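PDB 3U0J: type III effector HopU1 from Pseudomonas syringae pv. tomato, which probably transfers ADP-ribose from NAD+ to arginine residues of target proteins, among them the plant RNA-binding protein GRP7. Local coordinates for residues L63-L68 / I95-A100; P89-A94 / I148-S153; R165-R170 / A219-L224; M198-I203 / E240-P245. All blocks are in the same frame, centred on the assembly; numbering follows the deposited sequence.

Interactions 1 and 2 belong to the helical part of the chain and share helix 89-99. Their centres lie about 10 Å apart, and Leu68 of interaction 1 packs on Ser93 of interaction 2. Interactions 3 and 4 lie in the strand-rich part, with centres about 8 Å apart. Tyr169 N probably hydrogen-bonds to Thr201 O at 2.7 Å, which joins the edges of their two sheets. Interaction 4 also meets the helices: Met243 packs on His98 of interaction 1 and on Leu151 of interaction 2. In sequence, Arg170, the Ser199-Thr200-Thr201 strand and Glu241 fit the R-S-E signature of arginine-specific ADP-ribosyltransferases, so interactions 3 and 4 probably border the NAD+ site.

Interaction 1 of 4, residues L63-L68 / I95-A100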
loop_
_atom_site.group_PDB
_atom_site.type_symbol
_atom_site.label_atom_id
_atom_site.label_comp_id
_atom_site.label_asym_id
_atom_site.label_seq_id
_atom_site.Cartn_x
_atom_site.Cartn_y
_atom_site.Cartn_z
ATOM N N LEU A 63 11.922 -13.918 5.679
ATOM C CA LEU A 63 13.102 -13.175 5.275
ATOM C C LEU A 63 13.345 -12.018 6.207
ATOM O O LEU A 63 12.475 -11.156 6.338
ATOM C CB LEU A 63 12.905 -12.609 3.880
ATOM C CG LEU A 63 12.907 -13.655 2.772
ATOM C CD1 LEU A 63 12.796 -12.974 1.415
ATOM C CD2 LEU A 63 14.168 -14.504 2.856
ATOM N N SER A 64 14.524 -11.972 6.829
ATOM C CA SER A 64 14.867 -10.856 7.702
ATOM C C SER A 64 15.317 -9.640 6.898
ATOM O O SER A 64 15.482 -9.693 5.676
ATOM C CB SER A 64 15.964 -11.249 8.683
ATOM O OG SER A 64 17.159 -11.576 7.994
ATOM N N ILE A 65 15.512 -8.531 7.586
ATOM C CA ILE A 65 15.931 -7.346 6.886
ATOM C C ILE A 65 17.272 -7.623 6.205
ATOM O O ILE A 65 17.523 -7.137 5.113
ATOM C CB ILE A 65 15.984 -6.111 7.822
ATOM C CG1 ILE A 65 16.267 -4.832 7.028
ATOM C CG2 ILE A 65 17.027 -6.297 8.903
ATOM C CD1 ILE A 65 15.382 -4.638 5.801
ATOM N N ASP A 66 18.129 -8.417 6.837
ATOM C CA ASP A 66 19.414 -8.733 6.222
ATOM C C ASP A 66 19.176 -9.551 4.953
ATOM O O ASP A 66 19.693 -9.223 3.892
ATOM C CB ASP A 66 20.340 -9.471 7.185
ATOM C CG ASP A 66 20.860 -8.581 8.301
ATOM O OD1 ASP A 66 20.841 -7.341 8.129
ATOM O OD2 ASP A 66 21.291 -9.122 9.348
ATOM N N ASP A 67 18.380 -10.608 5.053
ATOM C CA ASP A 67 17.980 -11.337 3.860
ATOM C C ASP A 67 17.412 -10.409 2.776
ATOM O O ASP A 67 17.668 -10.601 1.587
ATOM C CB ASP A 67 16.946 -12.402 4.205
ATOM C CG ASP A 67 17.467 -13.431 5.175
ATOM O OD1 ASP A 67 18.688 -13.725 5.138
ATOM O OD2 ASP A 67 16.639 -13.951 5.965
ATOM N N LEU A 68 16.628 -9.415 3.166
ATOM C CA LEU A 68 16.050 -8.529 2.162
ATOM C C LEU A 68 17.094 -7.589 1.587
ATOM O O LEU A 68 17.164 -7.395 0.364
ATOM C CB LEU A 68 14.893 -7.728 2.734
ATOM C CG LEU A 68 13.671 -8.592 3.003
ATOM C CD1 LEU A 68 12.607 -7.748 3.665
ATOM C CD2 LEU A 68 13.173 -9.237 1.712
ATOM N N ILE A 95 8.799 -1.738 0.648
ATOM C CA ILE A 95 7.659 -2.183 -0.146
ATOM C C ILE A 95 7.368 -3.655 0.145
ATOM O O ILE A 95 6.236 -4.032 0.442
ATOM C CB ILE A 95 7.911 -2.055 -1.632
ATOM C CG1 ILE A 95 7.946 -0.596 -2.056
ATOM C CG2 ILE A 95 6.846 -2.804 -2.397
ATOM C CD1 ILE A 95 8.494 -0.438 -3.449
ATOM N N TYR A 96 8.401 -4.484 0.054
ATOM C CA TYR A 96 8.255 -5.910 0.323
ATOM C C TYR A 96 7.557 -6.143 1.662
ATOM O O TYR A 96 6.534 -6.820 1.719
ATOM C CB TYR A 96 9.619 -6.604 0.313
ATOM C CG TYR A 96 9.556 -8.113 0.449
ATOM C CD1 TYR A 96 9.446 -8.714 1.695
ATOM C CD2 TYR A 96 9.636 -8.937 -0.667
ATOM C CE1 TYR A 96 9.401 -10.102 1.827
ATOM C CE2 TYR A 96 9.597 -10.316 -0.553
ATOM C CZ TYR A 96 9.477 -10.901 0.690
ATOM O OH TYR A 96 9.425 -12.284 0.808
ATOM N N MET A 97 8.109 -5.567 2.729
ATOM C CA MET A 97 7.610 -5.809 4.078
ATOM C C MET A 97 6.178 -5.326 4.228
ATOM O O MET A 97 5.397 -5.918 4.972
ATOM C CB MET A 97 8.498 -5.149 5.124
ATOM C CG MET A 97 9.821 -5.855 5.314
ATOM S SD MET A 97 10.907 -4.995 6.458
ATOM C CE MET A 97 11.588 -6.438 7.234
ATOM N N HIS A 98 5.819 -4.276 3.503
ATOM C CA HIS A 98 4.446 -3.775 3.555
ATOM C C HIS A 98 3.438 -4.676 2.816
ATOM O O HIS A 98 2.252 -4.692 3.165
ATOM C CB HIS A 98 4.386 -2.355 3.009
ATOM C CG HIS A 98 3.171 -1.593 3.429
ATOM N ND1 HIS A 98 3.093 -0.926 4.631
ATOM C CD2 HIS A 98 1.992 -1.371 2.796
ATOM C CE1 HIS A 98 1.913 -0.333 4.728
ATOM N NE2 HIS A 98 1.231 -0.579 3.624
ATOM N N THR A 99 3.895 -5.417 1.803
ATOM C CA THR A 99 3.001 -6.260 1.010
ATOM C C THR A 99 2.908 -7.667 1.585
ATOM O O THR A 99 2.183 -8.524 1.062
ATOM C CB THR A 99 3.476 -6.390 -0.450
ATOM O OG1 THR A 99 4.756 -7.046 -0.498
ATOM C CG2 THR A 99 3.557 -5.041 -1.111
ATOM N N ALA A 100 3.655 -7.901 2.659
ATOM C CA ALA A 100 3.761 -9.231 3.238
ATOM C C ALA A 100 2.844 -9.395 4.429
ATOM O O ALA A 100 2.295 -8.435 4.954
ATOM C CB ALA A 100 5.201 -9.522 3.651
#
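Leu68 lies over one face of the Tyr96 ring. Its CD2 methyl sits 3.8 Å from the centroid of the Tyr96 ring and 14° off the ring normal, a CH-pi contact. The two side chains cross at about a right angle. The other methyl, Leu68 CD1, touches the ring rim at Tyr96 CD1 and also Met97 CG, 3.8 Å away. One leucine therefore fills the angle between two consecutive side chains of helix 89-99. Tyr96 points its ring at the other segment because CG is anti to the backbone N (chi1 -174°). Met97 has the other setting, with CG anti to the carbonyl carbon (chi1 -73°), and its chain bends at chi3. This carries CE toward Ile65, where CE is a loose 4.4 Å from Ile65 CD1. The segment 63-68 is the start of helix 65-71. Ser64 is its N-cap and forms a capping box with Asp67: Ser64 N donates to Asp67 OD2 at 3.0 Å, and Asp67 N gives a weak bond back to Ser64 OG. Ser64 and Asp67 take no part in the contact, which has no hydrogen bonds. Helix 41-52 covers the side of Ile65 and Met97, through Ala51 among others. At the far end of the ring, Leu63 CD1 comes obliquely to the phenol, 3.5 Å from Tyr96 OH and 4.0 Å from Tyr96 CZ.

Interaction 2 of 4, residues P89-A94 / I148-S153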
loop_
_atom_site.group_PDB
_atom_site.type_symbol
_atom_site.label_atom_id
_atom_site.label_comp_id
_atom_site.label_asym_id
_atom_site.label_seq_id
_atom_site.Cartn_x
_atom_site.Cartn_y
_atom_site.Cartn_z
ATOM N N PRO A 89 17.887 -0.342 -1.623
ATOM C CA PRO A 89 17.456 -1.625 -1.061
ATOM C C PRO A 89 16.528 -1.430 0.137
ATOM O O PRO A 89 15.588 -2.200 0.346
ATOM C CB PRO A 89 18.762 -2.261 -0.616
ATOM C CG PRO A 89 19.778 -1.687 -1.520
ATOM C CD PRO A 89 19.349 -0.271 -1.774
ATOM N N GLU A 90 16.790 -0.399 0.924
ATOM C CA GLU A 90 15.926 -0.102 2.053
ATOM C C GLU A 90 14.506 0.189 1.547
ATOM O O GLU A 90 13.526 -0.146 2.207
ATOM C CB GLU A 90 16.493 1.058 2.896
ATOM C CG GLU A 90 17.818 0.738 3.607
ATOM C CD GLU A 90 19.088 0.925 2.735
ATOM O OE1 GLU A 90 18.986 1.080 1.496
ATOM O OE2 GLU A 90 20.202 0.919 3.304
ATOM N N GLU A 91 14.395 0.777 0.362
ATOM C CA GLU A 91 13.085 1.103 -0.186
ATOM C C GLU A 91 12.398 -0.136 -0.735
ATOM O O GLU A 91 11.211 -0.379 -0.481
ATOM C CB GLU A 91 13.198 2.202 -1.241
ATOM C CG GLU A 91 13.313 3.576 -0.626
ATOM C CD GLU A 91 14.149 4.550 -1.434
ATOM O OE1 GLU A 91 14.808 4.120 -2.409
ATOM O OE2 GLU A 91 14.136 5.757 -1.100
ATOM N N CYS A 92 13.144 -0.943 -1.471
ATOM C CA CYS A 92 12.578 -2.213 -1.920
ATOM C C CYS A 92 12.043 -2.986 -0.727
ATOM O O CYS A 92 10.920 -3.473 -0.754
ATOM C CB CYS A 92 13.616 -3.038 -2.667
ATOM S SG CYS A 92 14.092 -2.270 -4.205
ATOM N N SER A 93 12.855 -3.067 0.325
ATOM C CA SER A 93 12.503 -3.803 1.540
ATOM C C SER A 93 11.232 -3.262 2.199
ATOM O O SER A 93 10.404 -4.028 2.695
ATOM C CB SER A 93 13.666 -3.783 2.544
ATOM O OG SER A 93 14.841 -4.322 1.971
ATOM N N ALA A 94 11.087 -1.941 2.215
ATOM C CA ALA A 94 9.912 -1.338 2.799
ATOM C C ALA A 94 8.693 -1.761 1.972
ATOM O O ALA A 94 7.662 -2.138 2.526
ATOM C CB ALA A 94 10.055 0.145 2.849
ATOM N N ILE A 148 7.097 4.530 7.417
ATOM C CA ILE A 148 6.172 5.331 6.642
ATOM C C ILE A 148 6.978 6.138 5.647
ATOM O O ILE A 148 6.627 6.221 4.467
ATOM C CB ILE A 148 5.323 6.253 7.525
ATOM C CG1 ILE A 148 4.332 5.412 8.338
ATOM C CG2 ILE A 148 4.587 7.232 6.668
ATOM C CD1 ILE A 148 3.621 6.154 9.440
ATOM N N LYS A 149 8.086 6.692 6.129
ATOM C CA LYS A 149 8.906 7.558 5.309
ATOM C C LYS A 149 9.571 6.741 4.225
ATOM O O LYS A 149 9.595 7.149 3.073
ATOM C CB LYS A 149 9.931 8.340 6.146
ATOM C CG LYS A 149 9.314 9.194 7.260
ATOM C CD LYS A 149 10.269 10.284 7.743
ATOM C CE LYS A 149 11.623 9.719 8.205
ATOM N NZ LYS A 149 12.623 10.793 8.516
ATOM N N MET A 150 10.093 5.572 4.577
ATOM C CA MET A 150 10.800 4.775 3.593
ATOM C C MET A 150 9.853 4.377 2.472
ATOM O O MET A 150 10.215 4.480 1.298
ATOM C CB MET A 150 11.477 3.557 4.222
ATOM C CG MET A 150 12.758 3.107 3.487
ATOM S SD MET A 150 13.955 4.400 3.044
ATOM C CE MET A 150 14.719 3.519 1.750
ATOM N N LEU A 151 8.635 3.956 2.821
ATOM C CA LEU A 151 7.666 3.525 1.808
ATOM C C LEU A 151 7.280 4.701 0.913
ATOM O O LEU A 151 7.220 4.572 -0.316
ATOM C CB LEU A 151 6.412 2.942 2.451
ATOM C CG LEU A 151 5.797 1.681 1.828
ATOM C CD1 LEU A 151 4.295 1.682 1.975
ATOM C CD2 LEU A 151 6.172 1.484 0.386
ATOM N N SER A 152 7.024 5.855 1.525
ATOM C CA SER A 152 6.722 7.035 0.739
ATOM C C SER A 152 7.841 7.306 -0.263
ATOM O O SER A 152 7.590 7.474 -1.446
ATOM C CB SER A 152 6.510 8.244 1.638
ATOM O OG SER A 152 5.351 8.099 2.434
ATOM N N SER A 153 9.078 7.329 0.212
ATOM C CA SER A 153 10.208 7.564 -0.679
ATOM C C SER A 153 10.229 6.540 -1.804
ATOM O O SER A 153 10.434 6.890 -2.958
ATOM C CB SER A 153 11.536 7.533 0.083
ATOM O OG SER A 153 12.634 7.786 -0.781
#
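Ser153 turns OG anti to its own backbone N (chi1 -179°), which directs the hydroxyl to Glu91 of helix 89-99. In Glu91, CG stands beside the backbone N, and a bend at chi2 turns the carboxylate toward Ser153. Ser153 OG donates to Glu91 OE2 at 2.5 Å. It meets the oxygen on the anti side, 31° out of the carboxylate plane. The same OE2 also takes a salt bridge from Arg157 and a hydrogen bond from Ser39, while OE1 accepts from the backbone N of Tyr88, so the buried carboxylate is satisfied and its rotation limited. Ser39 N in turn donates to Ser153 OG, which ties the chain before helix 41-52 into the same cluster.

Met150 is folded at chi2, and its chain crosses that of Glu91 at about a right angle. Its CG is 3.6 Å from the backbone O of Glu90. The fit of the methionine end against Glu91 is doubtful. Ala94 brings only a methyl: Ala94 CB is 3.9 Å from Met150 CB and 4.1 Å from Leu151 N. Phe47 of helix 41-52 touches both Ala94 and Met150. The helix axes come within 8.3 Å, with Ala94 among the residues at the crossing. This is a nearly perpendicular helix-helix crossing, at 102°, between helix 89-99 and helix 145-162 in the buried helical part of the protein.

Interaction 3 of 4, residues R165-R170 / A219-L224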
loop_
_atom_site.group_PDB
_atom_site.type_symbol
_atom_site.label_atom_id
_atom_site.label_comp_id
_atom_site.label_asym_id
_atom_site.label_seq_id
_atom_site.Cartn_x
_atom_site.Cartn_y
_atom_site.Cartn_z
ATOM N N ARG A 165 -0.456 5.027 -15.105
ATOM C CA ARG A 165 -1.717 5.679 -15.349
ATOM C C ARG A 165 -2.588 4.628 -16.023
ATOM O O ARG A 165 -2.095 3.792 -16.775
ATOM C CB ARG A 165 -1.521 6.942 -16.197
ATOM C CG ARG A 165 -1.502 6.724 -17.694
ATOM C CD ARG A 165 -0.939 7.940 -18.426
ATOM N NE ARG A 165 0.508 7.833 -18.609
ATOM C CZ ARG A 165 1.116 7.660 -19.783
ATOM N NH1 ARG A 165 0.408 7.592 -20.908
ATOM N NH2 ARG A 165 2.439 7.565 -19.830
ATOM N N GLY A 166 -3.873 4.617 -15.702
ATOM C CA GLY A 166 -4.736 3.565 -16.204
ATOM C C GLY A 166 -5.696 3.028 -15.168
ATOM O O GLY A 166 -5.862 3.601 -14.099
ATOM N N THR A 167 -6.329 1.911 -15.491
ATOM C CA THR A 167 -7.371 1.354 -14.645
ATOM C C THR A 167 -6.827 0.245 -13.757
ATOM O O THR A 167 -6.102 -0.635 -14.217
ATOM C CB THR A 167 -8.563 0.828 -15.493
ATOM O OG1 THR A 167 -9.234 1.936 -16.108
ATOM C CG2 THR A 167 -9.549 0.068 -14.624
ATOM N N VAL A 168 -7.170 0.313 -12.476
ATOM C CA VAL A 168 -6.826 -0.721 -11.523
ATOM C C VAL A 168 -8.088 -0.986 -10.744
ATOM O O VAL A 168 -9.064 -0.239 -10.887
ATOM C CB VAL A 168 -5.767 -0.258 -10.542
ATOM C CG1 VAL A 168 -4.460 -0.009 -11.255
ATOM C CG2 VAL A 168 -6.234 0.995 -9.815
ATOM N N TYR A 169 -8.058 -2.034 -9.916
ATOM C CA TYR A 169 -9.237 -2.518 -9.217
ATOM C C TYR A 169 -8.938 -2.791 -7.747
ATOM O O TYR A 169 -7.790 -3.025 -7.373
ATOM C CB TYR A 169 -9.765 -3.792 -9.881
ATOM C CG TYR A 169 -10.083 -3.634 -11.356
ATOM C CD1 TYR A 169 -11.347 -3.215 -11.786
ATOM C CD2 TYR A 169 -9.117 -3.904 -12.322
ATOM C CE1 TYR A 169 -11.624 -3.062 -13.126
ATOM C CE2 TYR A 169 -9.389 -3.761 -13.668
ATOM C CZ TYR A 169 -10.638 -3.338 -14.065
ATOM O OH TYR A 169 -10.876 -3.212 -15.412
ATOM N N ARG A 170 -9.993 -2.759 -6.931
ATOM C CA ARG A 170 -9.936 -2.982 -5.490
ATOM C C ARG A 170 -11.162 -3.769 -5.127
ATOM O O ARG A 170 -12.254 -3.464 -5.600
ATOM C CB ARG A 170 -10.075 -1.667 -4.735
ATOM C CG ARG A 170 -8.807 -1.037 -4.285
ATOM C CD ARG A 170 -8.403 -1.527 -2.920
ATOM N NE ARG A 170 -9.012 -0.779 -1.825
ATOM C CZ ARG A 170 -8.757 -1.044 -0.545
ATOM N NH1 ARG A 170 -7.898 -2.036 -0.230
ATOM N NH2 ARG A 170 -9.363 -0.328 0.411
ATOM N N ALA A 219 -16.842 -3.470 -5.087
ATOM C CA ALA A 219 -15.757 -3.349 -6.058
ATOM C C ALA A 219 -15.458 -1.896 -6.363
ATOM O O ALA A 219 -16.368 -1.077 -6.477
ATOM C CB ALA A 219 -16.086 -4.095 -7.349
ATOM N N PHE A 220 -14.179 -1.582 -6.506
ATOM C CA PHE A 220 -13.769 -0.249 -6.899
ATOM C C PHE A 220 -13.064 -0.316 -8.233
ATOM O O PHE A 220 -12.078 -1.038 -8.394
ATOM C CB PHE A 220 -12.820 0.346 -5.867
ATOM C CG PHE A 220 -13.485 0.733 -4.591
ATOM C CD1 PHE A 220 -14.035 1.982 -4.436
ATOM C CD2 PHE A 220 -13.559 -0.153 -3.535
ATOM C CE1 PHE A 220 -14.652 2.347 -3.242
ATOM C CE2 PHE A 220 -14.174 0.218 -2.337
ATOM C CZ PHE A 220 -14.715 1.474 -2.199
ATOM N N GLN A 221 -13.570 0.434 -9.201
ATOM C CA GLN A 221 -12.898 0.523 -10.473
ATOM C C GLN A 221 -12.293 1.890 -10.547
ATOM O O GLN A 221 -13.000 2.882 -10.692
ATOM C CB GLN A 221 -13.869 0.328 -11.612
ATOM C CG GLN A 221 -13.222 0.493 -12.959
ATOM C CD GLN A 221 -14.222 0.332 -14.063
ATOM O OE1 GLN A 221 -14.892 -0.703 -14.161
ATOM N NE2 GLN A 221 -14.343 1.356 -14.903
ATOM N N ILE A 222 -10.975 1.936 -10.424
ATOM C CA ILE A 222 -10.252 3.185 -10.247
ATOM C C ILE A 222 -9.409 3.477 -11.473
ATOM O O ILE A 222 -8.686 2.608 -11.970
ATOM C CB ILE A 222 -9.321 3.061 -9.050
ATOM C CG1 ILE A 222 -10.079 2.445 -7.879
ATOM C CG2 ILE A 222 -8.715 4.387 -8.704
ATOM C CD1 ILE A 222 -9.229 2.226 -6.661
ATOM N N SER A 223 -9.519 4.692 -11.985
ATOM C CA SER A 223 -8.605 5.113 -13.023
ATOM C C SER A 223 -7.639 6.129 -12.421
ATOM O O SER A 223 -8.047 7.123 -11.804
ATOM C CB SER A 223 -9.346 5.678 -14.231
ATOM O OG SER A 223 -9.918 6.927 -13.922
ATOM N N LEU A 224 -6.351 5.847 -12.585
ATOM C CA LEU A 224 -5.314 6.598 -11.918
ATOM C C LEU A 224 -4.611 7.485 -12.912
ATOM O O LEU A 224 -4.323 7.073 -14.046
ATOM C CB LEU A 224 -4.296 5.632 -11.315
ATOM C CG LEU A 224 -4.846 4.650 -10.282
ATOM C CD1 LEU A 224 -3.888 3.496 -10.086
ATOM C CD2 LEU A 224 -5.113 5.366 -8.962
HETATM O O HOH W 1 -11.780 3.379 -15.175
#
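Val168 and Ile222 sit in the middle of an antiparallel strand pair at the edge of the five-stranded mixed sheet of the ADP-ribosyltransferase fold. Strand 167-172 is outermost in that sheet, though Tyr169 is backbone-bonded to Thr201 of strand 199-201. Strand 218-224 continues the sheet to strand 263-269. Six backbone hydrogen bonds join the segments. Gly166 and Leu224, Val168 and Ile222, and Arg170 and Phe220 each exchange two, as hydrogen-bonded pairs. Val168 N to Ile222 O, at 2.8 Å, runs nearly along the C=O axis. Arg170 N to Phe220 O is longer, 3.1 Å, and more bent, 144° at the hydrogen. CA-H...O contacts lie between these bonds, such as Thr167 CA to Ile222 O at 3.2 Å. The chain turns a corner at Gly166, whose backbone angles call for glycine.

Apolar contacts gather on the face of Val168, Ile222 and Leu224. Val168 CG2 lies between the backbone N and the carbonyl carbon, which sets it against both Leu224 CD1 and Ile222 CB, the latter at 3.8 Å. Thr200 packs on Val168 and Ile222, and Phe250 on Ile222 and Leu224. Arg170 lies alongside Ile222, pointing the same way, with Arg170 CG 4.1 Å from Ile222 CD1. By sequence Arg170 is probably the arginine of the family's R-S-E signature.

Thr167, Tyr169, Gln221 and Ser223 make up the other face. Tyr169 and Gln221 run side by side, with ring and amide planes 79° apart. Tyr169 CE1 is 3.9 Å from Gln221 CG. A water bridges the strands here, 3.1 Å from Thr167 OG1 and accepting from Gln221 NE2 at 3.3 Å.

Interaction 4 of 4, residues M198-I203 / E240-P245; sequences MSTTRI and EEIMLP
Ser199, Thr200 and Thr201 form a short strand that probably corresponds to the Ser-Thr-Ser element of ADP-ribosyltransferases, with Thr201 in the third place, and it pairs antiparallel with strand 241-243. Thr200 grips Ile242 O twice. Its backbone N donates at 3.0 Å from Ile242 O, and its hydroxyl OG1 donates to the same oxygen at 2.8 Å, tilted 34° from the carbonyl plane. The hydroxyl reaches it because OG1 stands between the backbone N and the carbonyl carbon (chi1 72°). Ile242 N returns a bond to Thr200 O. Leu244 N to Met198 O, at 2.9 Å, continues the pairing, and Leu244 CD2 packs on Met198 CB.

On the opposite face Ser199 OG gives a weak bond, 3.3 Å, to Glu241 OE2. The sequence Glu239-Glu240-Glu241 fits the ExE motif of arginine-specific transferases, so this bond probably links the serine of the R-S-E signature to its glutamate, the second of the ExE motif. Ser234 OG bonds to the other oxygen, OE1. Thr201 OG1 accepts from Ile203 N, an ST turn, and also bonds to the backbone O of Glu239.

Arg202 N donates to Glu240 O at the end of the pair. Its guanidinium has Glu240 O near its edge and Ile242 CD1 over one face. The main salt bridge of Arg202 runs from NH2 to Asp229. The one to Glu240 is long, 3.8 Å from Arg202 NE to Glu240 OE1. That oxygen lies well out of the guanidinium plane, so no N-H points at it and only charge attraction counts. Ile203 CD1 lies across the Glu240 side chain, 3.5 Å from Glu240 CD.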
loop_
_atom_site.group_PDB
_atom_site.type_symbol
_atom_site.label_atom_id
_atom_site.label_comp_id
_atom_site.label_asym_id
_atom_site.label_seq_id
_atom_site.Cartn_x
_atom_site.Cartn_y
_atom_site.Cartn_z
ATOM N N MET A 198 -3.043 3.186 -0.395
ATOM C CA MET A 198 -3.999 2.335 -1.101
ATOM C C MET A 198 -3.328 1.293 -1.976
ATOM O O MET A 198 -2.340 1.562 -2.678
ATOM C CB MET A 198 -4.996 3.121 -1.936
ATOM C CG MET A 198 -6.272 2.310 -2.176
ATOM S SD MET A 198 -7.414 3.037 -3.345
ATOM C CE MET A 198 -8.094 4.363 -2.379
ATOM N N SER A 199 -3.868 0.088 -1.922
ATOM C CA SER A 199 -3.307 -1.023 -2.660
ATOM C C SER A 199 -4.339 -1.472 -3.659
ATOM O O SER A 199 -5.506 -1.650 -3.318
ATOM C CB SER A 199 -2.971 -2.162 -1.708
ATOM O OG SER A 199 -2.580 -3.308 -2.431
ATOM N N THR A 200 -3.921 -1.649 -4.898
ATOM C CA THR A 200 -4.869 -1.939 -5.962
ATOM C C THR A 200 -4.262 -2.966 -6.906
ATOM O O THR A 200 -3.062 -3.233 -6.840
ATOM C CB THR A 200 -5.215 -0.653 -6.755
ATOM O OG1 THR A 200 -4.095 -0.264 -7.571
ATOM C CG2 THR A 200 -5.590 0.499 -5.802
ATOM N N THR A 201 -5.069 -3.543 -7.787
ATOM C CA THR A 201 -4.518 -4.522 -8.717
ATOM C C THR A 201 -4.942 -4.236 -10.147
ATOM O O THR A 201 -6.054 -3.796 -10.386
ATOM C CB THR A 201 -4.913 -5.954 -8.337
ATOM O OG1 THR A 201 -4.339 -6.863 -9.276
ATOM C CG2 THR A 201 -6.389 -6.100 -8.395
ATOM N N ARG A 202 -4.043 -4.476 -11.093
ATOM C CA ARG A 202 -4.381 -4.337 -12.507
ATOM C C ARG A 202 -5.359 -5.412 -13.005
ATOM O O ARG A 202 -6.068 -5.215 -13.993
ATOM C CB ARG A 202 -3.118 -4.389 -13.347
ATOM C CG ARG A 202 -2.440 -3.061 -13.518
ATOM C CD ARG A 202 -1.176 -3.228 -14.353
ATOM N NE ARG A 202 -0.091 -3.731 -13.522
ATOM C CZ ARG A 202 1.196 -3.507 -13.767
ATOM N NH1 ARG A 202 1.549 -2.794 -14.838
ATOM N NH2 ARG A 202 2.124 -3.988 -12.937
ATOM N N ILE A 203 -5.392 -6.544 -12.314
ATOM C CA ILE A 203 -6.162 -7.688 -12.759
ATOM C C ILE A 203 -7.541 -7.761 -12.090
ATOM O O ILE A 203 -7.648 -8.014 -10.878
ATOM C CB ILE A 203 -5.391 -8.984 -12.471
ATOM C CG1 ILE A 203 -3.907 -8.822 -12.840
ATOM C CG2 ILE A 203 -6.019 -10.149 -13.202
ATOM C CD1 ILE A 203 -2.979 -9.865 -12.160
ATOM N N GLU A 240 0.283 -8.293 -9.211
ATOM C CA GLU A 240 0.346 -7.164 -10.151
ATOM C C GLU A 240 -0.173 -5.849 -9.582
ATOM O O GLU A 240 -0.936 -5.142 -10.252
ATOM C CB GLU A 240 -0.405 -7.469 -11.448
ATOM C CG GLU A 240 0.291 -8.448 -12.384
ATOM C CD GLU A 240 -0.257 -8.388 -13.821
ATOM O OE1 GLU A 240 -0.930 -7.385 -14.179
ATOM O OE2 GLU A 240 0.002 -9.342 -14.601
ATOM N N GLU A 241 0.257 -5.507 -8.370
ATOM C CA GLU A 241 -0.286 -4.346 -7.683
ATOM C C GLU A 241 0.320 -2.964 -8.004
ATOM O O GLU A 241 1.494 -2.816 -8.312
ATOM C CB GLU A 241 -0.334 -4.584 -6.180
ATOM C CG GLU A 241 0.898 -5.182 -5.627
ATOM C CD GLU A 241 0.676 -5.770 -4.241
ATOM O OE1 GLU A 241 1.154 -6.923 -4.042
ATOM O OE2 GLU A 241 0.032 -5.087 -3.373
ATOM N N ILE A 242 -0.549 -1.963 -7.937
ATOM C CA ILE A 242 -0.190 -0.569 -8.018
ATOM C C ILE A 242 -0.540 0.021 -6.649
ATOM O O ILE A 242 -1.634 -0.242 -6.136
ATOM C CB ILE A 242 -1.048 0.107 -9.077
ATOM C CG1 ILE A 242 -0.878 -0.586 -10.427
ATOM C CG2 ILE A 242 -0.712 1.564 -9.171
ATOM C CD1 ILE A 242 0.544 -0.650 -10.884
ATOM N N MET A 243 0.383 0.782 -6.043
ATOM C CA MET A 243 0.187 1.339 -4.692
ATOM C C MET A 243 0.144 2.865 -4.791
ATOM O O MET A 243 0.852 3.447 -5.620
ATOM C CB MET A 243 1.312 0.868 -3.746
ATOM C CG MET A 243 1.196 1.292 -2.256
ATOM S SD MET A 243 2.442 0.581 -1.120
ATOM C CE MET A 243 1.856 -1.090 -0.949
ATOM N N LEU A 244 -0.704 3.517 -3.991
ATOM C CA LEU A 244 -0.790 4.983 -4.012
ATOM C C LEU A 244 -0.130 5.590 -2.793
ATOM O O LEU A 244 -0.115 4.978 -1.742
ATOM C CB LEU A 244 -2.241 5.455 -4.042
ATOM C CG LEU A 244 -3.049 5.291 -5.331
ATOM C CD1 LEU A 244 -2.125 5.371 -6.503
ATOM C CD2 LEU A 244 -3.722 3.958 -5.340
ATOM N N PRO A 245 0.398 6.812 -2.919
ATOM C CA PRO A 245 0.954 7.533 -1.766
ATOM C C PRO A 245 -0.127 7.857 -0.734
ATOM O O PRO A 245 -1.291 7.928 -1.111
ATOM C CB PRO A 245 1.456 8.846 -2.381
ATOM C CG PRO A 245 1.547 8.597 -3.852
ATOM C CD PRO A 245 0.482 7.603 -4.160
HETATM O O HOH W 2 -3.248 5.898 -0.785
#